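PDB 4OW5: fusolin from Unidentified entomopoxvirus, which probably binds chitin through an LPMO-like, metal-binding domain, enhances the virulence of the virus and crystallizes in vivo into viral spindles. Local coordinates for residues K334-Y338 with V339-D343. Residues are numbered along the deposited sequence; the frame is centred on the assembly and turned at random.
Sequences KDFNY and VEWND
Asn337 and Glu340 give a worked example of how a helix starts: as N-cap, Asn337 turns its amide over the first turn, and OD1 accepts from Glu340 N at 3.2 Å. The N-H points almost straight at the oxygen (164°), yet the donor sits well above the amide plane rather than within it. A chi1 of -168° swings the amide forward over the helix end, where the Glu340 carboxylate stacks on it, ND2 lying 3.5 Å from CD. Behind the cap the main chain winds on, Trp341 N donating to Asn337 O and Asn342 N to Tyr338 O.

The tight side is an aromatic cluster. Phe336 brings the tip of its ring, CZ, to 3.3 Å from Trp341 CB, while Tyr338 CE1 meets the edge of the same indole at CZ3 (3.7 Å); both ring pairs are oblique. Asn342 lies alongside Tyr338, its CB over one face of the phenol and its amide nearly parallel to the ring. A water joins their ends, donating to Asn342 OD1 and bonded to Tyr338 OH, which is also hydrogen-bonded to Arg13 of the second subunit; Asn342 ND2 is hydrogen-bonded to Glu328. By contrast, the Glu340 flank is exposed.

Residues 334-337 end the loop between strand 223-234 and helix 338-352, far from the centre of their own chain. Trp341 stacks on Tyr345 one turn later and bonds through NE1 to Gln188 of the second subunit, whose Val16 and Ile8 pack against Phe336 and Trp341, so the helix start is docked on the partner chain.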
loop_
_atom_site.group_PDB
_atom_site.type_symbol
_atom_site.label_atom_id
_atom_site.label_comp_id
_atom_site.label_asym_id
_atom_site.label_seq_id
_atom_site.Cartn_x
_atom_site.Cartn_y
_atom_site.Cartn_z
ATOM N N LYS A 334 8.337 -18.016 -23.058
ATOM C CA LYS A 334 8.690 -19.277 -23.692
ATOM C C LYS A 334 9.734 -20.080 -22.865
ATOM O O LYS A 334 9.828 -21.288 -23.030
ATOM C CB LYS A 334 9.224 -19.036 -25.099
ATOM C CG LYS A 334 8.193 -18.474 -26.035
ATOM C CD LYS A 334 8.774 -18.313 -27.441
ATOM C CE LYS A 334 7.860 -17.433 -28.262
ATOM N NZ LYS A 334 8.319 -17.303 -29.665
ATOM N N ASP A 335 10.518 -19.431 -21.989
ATOM C CA ASP A 335 11.510 -20.143 -21.190
ATOM C C ASP A 335 11.185 -20.117 -19.690
ATOM O O ASP A 335 12.029 -20.509 -18.912
ATOM C CB ASP A 335 12.923 -19.616 -21.484
ATOM C CG ASP A 335 13.132 -18.153 -21.266
ATOM O OD1 ASP A 335 12.127 -17.422 -21.148
ATOM O OD2 ASP A 335 14.298 -17.722 -21.271
ATOM N N PHE A 336 9.944 -19.754 -19.278
ATOM C CA PHE A 336 9.563 -19.830 -17.865
ATOM C C PHE A 336 8.064 -19.914 -17.665
ATOM O O PHE A 336 7.330 -19.024 -18.110
ATOM C CB PHE A 336 10.073 -18.630 -17.054
ATOM C CG PHE A 336 10.067 -18.903 -15.562
ATOM C CD1 PHE A 336 10.912 -19.857 -15.014
ATOM C CD2 PHE A 336 9.282 -18.152 -14.705
ATOM C CE1 PHE A 336 10.974 -20.052 -13.633
ATOM C CE2 PHE A 336 9.339 -18.352 -13.324
ATOM C CZ PHE A 336 10.214 -19.271 -12.800
ATOM N N ASN A 337 7.628 -20.927 -16.898
ATOM C CA ASN A 337 6.234 -21.055 -16.507
ATOM C C ASN A 337 6.084 -20.329 -15.179
ATOM O O ASN A 337 6.265 -20.924 -14.112
ATOM C CB ASN A 337 5.798 -22.514 -16.409
ATOM C CG ASN A 337 4.291 -22.656 -16.300
ATOM O OD1 ASN A 337 3.590 -21.784 -15.756
ATOM N ND2 ASN A 337 3.748 -23.745 -16.844
ATOM N N TYR A 338 5.760 -19.041 -15.259
ATOM C CA TYR A 338 5.564 -18.190 -14.081
ATOM C C TYR A 338 4.399 -18.644 -13.205
ATOM O O TYR A 338 4.492 -18.561 -11.982
ATOM C CB TYR A 338 5.319 -16.751 -14.518
ATOM C CG TYR A 338 5.218 -15.779 -13.368
ATOM C CD1 TYR A 338 6.346 -15.391 -12.661
ATOM C CD2 TYR A 338 3.983 -15.336 -12.913
ATOM C CE1 TYR A 338 6.261 -14.510 -11.585
ATOM C CE2 TYR A 338 3.883 -14.446 -11.841
ATOM C CZ TYR A 338 5.029 -14.032 -11.182
ATOM O OH TYR A 338 4.977 -13.200 -10.084
ATOM N N VAL A 339 3.287 -19.077 -13.820
ATOM C CA VAL A 339 2.091 -19.494 -13.086
ATOM C C VAL A 339 2.456 -20.646 -12.135
ATOM O O VAL A 339 2.074 -20.602 -10.963
ATOM C CB VAL A 339 0.899 -19.858 -14.025
ATOM C CG1 VAL A 339 -0.278 -20.422 -13.227
ATOM C CG2 VAL A 339 0.433 -18.629 -14.800
ATOM N N GLU A 340 3.210 -21.647 -12.626
ATOM C CA GLU A 340 3.614 -22.787 -11.813
ATOM C C GLU A 340 4.616 -22.385 -10.738
ATOM O O GLU A 340 4.488 -22.802 -9.577
ATOM C CB GLU A 340 4.220 -23.902 -12.671
ATOM C CG GLU A 340 3.163 -24.775 -13.333
ATOM C CD GLU A 340 3.683 -25.970 -14.109
ATOM O OE1 GLU A 340 4.888 -26.301 -13.985
ATOM O OE2 GLU A 340 2.866 -26.597 -14.821
ATOM N N TRP A 341 5.620 -21.590 -11.122
ATOM C CA TRP A 341 6.632 -21.172 -10.164
ATOM C C TRP A 341 5.989 -20.362 -9.041
ATOM O O TRP A 341 6.228 -20.642 -7.887
ATOM C CB TRP A 341 7.731 -20.350 -10.858
ATOM C CG TRP A 341 8.680 -19.766 -9.868
ATOM C CD1 TRP A 341 9.646 -20.430 -9.167
ATOM C CD2 TRP A 341 8.597 -18.458 -9.299
ATOM N NE1 TRP A 341 10.183 -19.603 -8.206
ATOM C CE2 TRP A 341 9.604 -18.364 -8.315
ATOM C CE3 TRP A 341 7.758 -17.360 -9.516
ATOM C CZ2 TRP A 341 9.781 -17.218 -7.548
ATOM C CZ3 TRP A 341 7.994 -16.197 -8.811
ATOM C CH2 TRP A 341 8.973 -16.147 -7.815
ATOM N N ASN A 342 5.181 -19.368 -9.388
ATOM C CA ASN A 342 4.577 -18.476 -8.413
ATOM C C ASN A 342 3.620 -19.211 -7.437
ATOM O O ASN A 342 3.463 -18.781 -6.287
ATOM C CB ASN A 342 3.849 -17.349 -9.122
ATOM C CG ASN A 342 3.439 -16.240 -8.185
ATOM O OD1 ASN A 342 4.220 -15.774 -7.358
ATOM N ND2 ASN A 342 2.196 -15.859 -8.220
ATOM N N ASP A 343 2.973 -20.281 -7.899
ATOM C CA ASP A 343 2.123 -21.085 -7.026
ATOM C C ASP A 343 2.978 -21.808 -5.959
ATOM O O ASP A 343 2.591 -21.881 -4.782
ATOM C CB ASP A 343 1.299 -22.090 -7.836
ATOM C CG ASP A 343 0.147 -22.574 -7.004
ATOM O OD1 ASP A 343 -0.830 -21.788 -6.835
ATOM O OD2 ASP A 343 0.293 -23.649 -6.368
HETATM O O HOH W 1 5.742 -13.584 -7.195
#